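Local coordinates for protein nigritoxine (Vibrio nigripulchritudo, PDB 5M41) that acts as a bacterial toxin against crustaceans and insects and has a new fold, at residues A[246-251]-A[326-331]; A[358-363]-A[367-372]. All coordinates share one frame; numbering follows the deposited sequence.

Contact 1 of 2, residues A[246-251]-A[326-331]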
loop_
_atom_site.group_PDB
_atom_site.type_symbol
_atom_site.label_atom_id
_atom_site.label_comp_id
_atom_site.label_asym_id
_atom_site.label_seq_id
_atom_site.Cartn_x
_atom_site.Cartn_y
_atom_site.Cartn_z
ATOM N N ALA A 246 -22.311 -4.600 -4.680
ATOM C CA ALA A 246 -21.094 -4.215 -3.944
ATOM C C ALA A 246 -20.402 -5.390 -3.234
ATOM O O ALA A 246 -19.557 -5.181 -2.363
ATOM C CB ALA A 246 -21.425 -3.096 -2.940
ATOM N N ILE A 247 -20.774 -6.616 -3.595
ATOM C CA ILE A 247 -20.239 -7.840 -2.956
ATOM C C ILE A 247 -18.699 -7.931 -2.928
ATOM O O ILE A 247 -18.132 -8.460 -1.985
ATOM C CB ILE A 247 -20.876 -9.141 -3.557
ATOM C CG1 ILE A 247 -20.425 -10.390 -2.811
ATOM C CG2 ILE A 247 -20.461 -9.377 -4.995
ATOM C CD1 ILE A 247 -21.044 -10.547 -1.445
ATOM N N GLN A 248 -18.027 -7.426 -3.956
ATOM C CA GLN A 248 -16.555 -7.420 -3.962
ATOM C C GLN A 248 -15.973 -6.027 -3.649
ATOM O O GLN A 248 -14.821 -5.755 -3.947
ATOM C CB GLN A 248 -16.036 -7.958 -5.306
ATOM C CG GLN A 248 -16.418 -9.421 -5.515
ATOM C CD GLN A 248 -15.757 -10.037 -6.745
ATOM O OE1 GLN A 248 -15.790 -9.464 -7.811
ATOM N NE2 GLN A 248 -15.182 -11.224 -6.586
ATOM N N SER A 249 -16.772 -5.141 -3.060
ATOM C CA SER A 249 -16.281 -3.789 -2.767
ATOM C C SER A 249 -15.487 -3.795 -1.454
ATOM O O SER A 249 -15.615 -4.728 -0.647
ATOM C CB SER A 249 -17.431 -2.769 -2.724
ATOM O OG SER A 249 -18.175 -2.947 -1.545
ATOM N N PRO A 250 -14.638 -2.779 -1.251
ATOM C CA PRO A 250 -13.739 -2.817 -0.082
ATOM C C PRO A 250 -14.439 -2.920 1.288
ATOM O O PRO A 250 -13.900 -3.611 2.180
ATOM C CB PRO A 250 -12.968 -1.507 -0.204
ATOM C CG PRO A 250 -12.919 -1.272 -1.695
ATOM C CD PRO A 250 -14.270 -1.701 -2.192
ATOM N N PHE A 251 -15.604 -2.261 1.469
ATOM C CA PHE A 251 -16.268 -2.271 2.784
ATOM C C PHE A 251 -17.608 -3.013 2.707
ATOM O O PHE A 251 -18.459 -2.793 3.523
ATOM C CB PHE A 251 -16.432 -0.833 3.378
ATOM C CG PHE A 251 -15.176 0.034 3.242
ATOM C CD1 PHE A 251 -14.036 -0.214 4.026
ATOM C CD2 PHE A 251 -15.121 1.061 2.300
ATOM C CE1 PHE A 251 -12.881 0.571 3.891
ATOM C CE2 PHE A 251 -13.968 1.839 2.162
ATOM C CZ PHE A 251 -12.857 1.594 2.963
ATOM N N LEU A 326 -16.953 -4.822 -13.880
ATOM C CA LEU A 326 -16.935 -5.908 -12.891
ATOM C C LEU A 326 -15.569 -6.549 -12.616
ATOM O O LEU A 326 -15.457 -7.384 -11.727
ATOM C CB LEU A 326 -17.969 -6.987 -13.254
ATOM C CG LEU A 326 -19.438 -6.551 -13.319
ATOM C CD1 LEU A 326 -20.324 -7.671 -13.868
ATOM C CD2 LEU A 326 -19.946 -6.102 -11.957
ATOM N N ASP A 327 -14.547 -6.161 -13.380
ATOM C CA ASP A 327 -13.170 -6.600 -13.155
ATOM C C ASP A 327 -12.677 -6.142 -11.799
ATOM O O ASP A 327 -12.868 -4.965 -11.433
ATOM C CB ASP A 327 -12.222 -5.966 -14.190
ATOM C CG ASP A 327 -12.312 -6.606 -15.561
ATOM O OD1 ASP A 327 -12.719 -7.773 -15.639
ATOM O OD2 ASP A 327 -11.936 -5.933 -16.555
ATOM N N VAL A 328 -11.997 -7.039 -11.084
ATOM C CA VAL A 328 -11.378 -6.684 -9.817
ATOM C C VAL A 328 -10.047 -5.998 -10.088
ATOM O O VAL A 328 -9.218 -6.484 -10.857
ATOM C CB VAL A 328 -11.202 -7.919 -8.901
ATOM C CG1 VAL A 328 -10.367 -7.564 -7.675
ATOM C CG2 VAL A 328 -12.572 -8.446 -8.446
ATOM N N ILE A 329 -9.852 -4.839 -9.479
ATOM C CA ILE A 329 -8.661 -4.063 -9.685
ATOM C C ILE A 329 -8.055 -3.684 -8.332
ATOM O O ILE A 329 -8.747 -3.677 -7.310
ATOM C CB ILE A 329 -8.912 -2.807 -10.563
ATOM C CG1 ILE A 329 -9.921 -1.860 -9.935
ATOM C CG2 ILE A 329 -9.394 -3.194 -11.971
ATOM C CD1 ILE A 329 -9.879 -0.463 -10.545
ATOM N N SER A 330 -6.760 -3.415 -8.334
ATOM C CA SER A 330 -6.092 -2.869 -7.185
ATOM C C SER A 330 -5.705 -1.455 -7.591
ATOM O O SER A 330 -4.925 -1.271 -8.540
ATOM C CB SER A 330 -4.846 -3.683 -6.863
ATOM O OG SER A 330 -4.040 -3.016 -5.898
ATOM N N LEU A 331 -6.277 -0.462 -6.920
ATOM C CA LEU A 331 -5.785 0.889 -7.081
ATOM C C LEU A 331 -4.712 1.099 -6.018
ATOM O O LEU A 331 -5.017 1.204 -4.816
ATOM C CB LEU A 331 -6.918 1.917 -6.987
ATOM C CG LEU A 331 -6.600 3.397 -6.724
ATOM C CD1 LEU A 331 -5.745 4.015 -7.817
ATOM C CD2 LEU A 331 -7.897 4.170 -6.582
HETATM O O HOH W 1 -16.961 -7.987 -9.722
#
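Gln248 reaches from the loop between helix 240-245 and helix 253-264 to Val328, at the start of strand 328-336. The touch is narrow: OE1 of Gln248 lies 3.4 Å from CG2 of Val328. CD of Gln248 follows at 3.9 Å from CG2 of Val328. The two side chains cross at about a right angle. CG of Gln248 stands anti to the carbonyl carbon (chi1 -64°) and the chain runs on extended, which carries the amide across the gap. Val328 turns its other methyl, CG1, anti to its own N (chi1 172°), and CG2 is the branch that meets the glutamine.

A water completes the link. It donates to OE1 of Gln248 at 2.7 Å and to the backbone O of Leu326 at 2.6 Å. The loop contains a type I beta turn from Ala246 to Ser249. O of Ala246 accepts from both N and OG of Ser249, at 2.9 and 2.8 Å. Ala24 and Asn21 also touch Gln248, and Val370 of the adjacent strand touches Val328.

The polar link between the segments is therefore water-mediated, from Gln248 to Leu326 just ahead of the strand, beside direct packing of the amide on Val328.

Contact 2 of 2, residues A[358-363]-A[367-372]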
loop_
_atom_site.group_PDB
_atom_site.type_symbol
_atom_site.label_atom_id
_atom_site.label_comp_id
_atom_site.label_asym_id
_atom_site.label_seq_id
_atom_site.Cartn_x
_atom_site.Cartn_y
_atom_site.Cartn_z
ATOM N N GLY A 358 -13.231 -7.810 -1.884
ATOM C CA GLY A 358 -12.331 -6.666 -1.948
ATOM C C GLY A 358 -11.869 -6.228 -0.556
ATOM O O GLY A 358 -12.181 -6.875 0.437
ATOM N N GLY A 359 -11.119 -5.130 -0.483
ATOM C CA GLY A 359 -10.650 -4.621 0.786
ATOM C C GLY A 359 -9.537 -3.609 0.651
ATOM O O GLY A 359 -9.349 -2.988 -0.410
ATOM N N ILE A 360 -8.816 -3.426 1.748
ATOM C CA ILE A 360 -7.699 -2.479 1.804
ATOM C C ILE A 360 -6.482 -3.287 2.195
ATOM O O ILE A 360 -6.536 -4.045 3.155
ATOM C CB ILE A 360 -7.946 -1.345 2.844
ATOM C CG1 ILE A 360 -9.305 -0.655 2.606
ATOM C CG2 ILE A 360 -6.811 -0.318 2.824
ATOM C CD1 ILE A 360 -9.456 0.050 1.255
ATOM N N SER A 361 -5.405 -3.162 1.426
ATOM C CA SER A 361 -4.126 -3.760 1.808
ATOM C C SER A 361 -3.180 -2.645 2.187
ATOM O O SER A 361 -3.135 -1.605 1.529
ATOM C CB SER A 361 -3.527 -4.557 0.652
ATOM O OG SER A 361 -4.434 -5.554 0.201
ATOM N N ILE A 362 -2.407 -2.863 3.229
ATOM C CA ILE A 362 -1.467 -1.866 3.708
ATOM C C ILE A 362 -0.064 -2.428 3.468
ATOM O O ILE A 362 0.251 -3.524 3.909
ATOM C CB ILE A 362 -1.728 -1.513 5.199
ATOM C CG1 ILE A 362 -3.071 -0.765 5.344
ATOM C CG2 ILE A 362 -0.595 -0.645 5.759
ATOM C CD1 ILE A 362 -3.580 -0.663 6.776
ATOM N N ALA A 363 0.743 -1.696 2.695
ATOM C CA ALA A 363 2.103 -2.076 2.428
ATOM C C ALA A 363 2.999 -1.165 3.257
ATOM O O ALA A 363 2.503 -0.207 3.841
ATOM C CB ALA A 363 2.415 -1.909 0.939
ATOM N N VAL A 367 -0.965 2.106 0.344
ATOM C CA VAL A 367 -2.171 1.300 0.436
ATOM C C VAL A 367 -2.679 0.901 -0.940
ATOM O O VAL A 367 -2.456 1.603 -1.924
ATOM C CB VAL A 367 -3.324 1.990 1.222
ATOM C CG1 VAL A 367 -2.811 2.485 2.571
ATOM C CG2 VAL A 367 -3.898 3.153 0.425
ATOM N N ASP A 368 -3.344 -0.250 -0.995
ATOM C CA ASP A 368 -4.066 -0.649 -2.192
ATOM C C ASP A 368 -5.560 -0.711 -1.860
ATOM O O ASP A 368 -5.952 -1.277 -0.844
ATOM C CB ASP A 368 -3.624 -2.036 -2.639
ATOM C CG ASP A 368 -2.120 -2.127 -2.909
ATOM O OD1 ASP A 368 -1.523 -1.210 -3.539
ATOM O OD2 ASP A 368 -1.533 -3.167 -2.514
ATOM N N ILE A 369 -6.375 -0.154 -2.736
ATOM C CA ILE A 369 -7.828 -0.220 -2.612
ATOM C C ILE A 369 -8.311 -1.237 -3.644
ATOM O O ILE A 369 -8.108 -1.050 -4.855
ATOM C CB ILE A 369 -8.460 1.172 -2.836
ATOM C CG1 ILE A 369 -7.861 2.191 -1.834
ATOM C CG2 ILE A 369 -9.990 1.081 -2.715
ATOM C CD1 ILE A 369 -8.088 3.666 -2.167
ATOM N N VAL A 370 -8.871 -2.346 -3.164
ATOM C CA VAL A 370 -9.213 -3.501 -4.038
ATOM C C VAL A 370 -10.732 -3.752 -4.078
ATOM O O VAL A 370 -11.373 -3.865 -3.045
ATOM C CB VAL A 370 -8.485 -4.776 -3.572
ATOM C CG1 VAL A 370 -8.921 -6.005 -4.388
ATOM C CG2 VAL A 370 -6.968 -4.583 -3.666
ATOM N N GLY A 371 -11.296 -3.799 -5.273
ATOM C CA GLY A 371 -12.699 -4.139 -5.491
ATOM C C GLY A 371 -12.946 -4.078 -6.982
ATOM O O GLY A 371 -12.005 -3.889 -7.750
ATOM N N SER A 372 -14.197 -4.203 -7.418
ATOM C CA SER A 372 -14.444 -4.072 -8.841
ATOM C C SER A 372 -14.216 -2.618 -9.240
ATOM O O SER A 372 -14.362 -1.721 -8.403
ATOM C CB SER A 372 -15.855 -4.539 -9.213
ATOM O OG SER A 372 -16.784 -3.491 -9.048
#
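A two-stranded antiparallel beta hairpin is formed here by strands 359-363 and 366-370. Gly359 and Val370 make one hydrogen-bonded pair. N of Gly359 donates to O of Val370 at 2.9 Å, tilted 26° from the carbonyl plane. The return bond, from N of Val370 to O of Gly359, is also 2.9 Å, but its donor lies nearly in line with the C=O bond. Ser361 and Asp368 form the second such pair, with N of Ser361 3.0 Å from O of Asp368 and N of Asp368 2.9 Å from O of Ser361. Between and beyond these lie the non-hydrogen-bonded pairs Ile360 with Ile369 and Ile362 with Val367.

The hairpin forms part of a larger antiparallel sheet, in which strand 328-336 flanks strand 366-370 on the side away from 359-363. On one face, Ile360 and Ile369 lie side by side and point the same way. CD1 of Ile360 sits 4.1 Å from CG1 of Ile369. Farther along, CG1 of Ile362 approaches CG1 of Val367 at 4.3 Å. Helices 386-396 and 406-415 pack on this apolar face.

The other face carries Ser361, Asp368 and Val370. OD2 of Asp368 comes 4.0 Å from CB of Ser361, a van der Waals touch. The buried carboxylate finds its polar partners elsewhere: OD2 bonds Thr440 OG1 and Ala441 N, while OD1 bonds Ser332 OG and Gln442 NE2, four bonds that grip the group and probably favour its ionised form. At the open end of the hairpin, CA of Gly358 lies 3.2 Å from O of Val370.

From the N terminus, the chain passes helix 240-245 and enters the loop of contact 1. It then runs through helices 253-264 and 302-319 before 326-331 closes that contact, a loop of 74 intervening residues. Contact 2 follows in series and closes a short hairpin, with three residues between its segments. The two neither nest nor cross. Their centres are about 8 Å apart, and they meet in one sheet, where strand 328-336 pairs with strand 366-370. N of Leu331 lies 2.8 Å from O of Ile369, a probable hydrogen bond. Pro250 also packs on strand 366-370, so the loop at 246-251 reaches both strands.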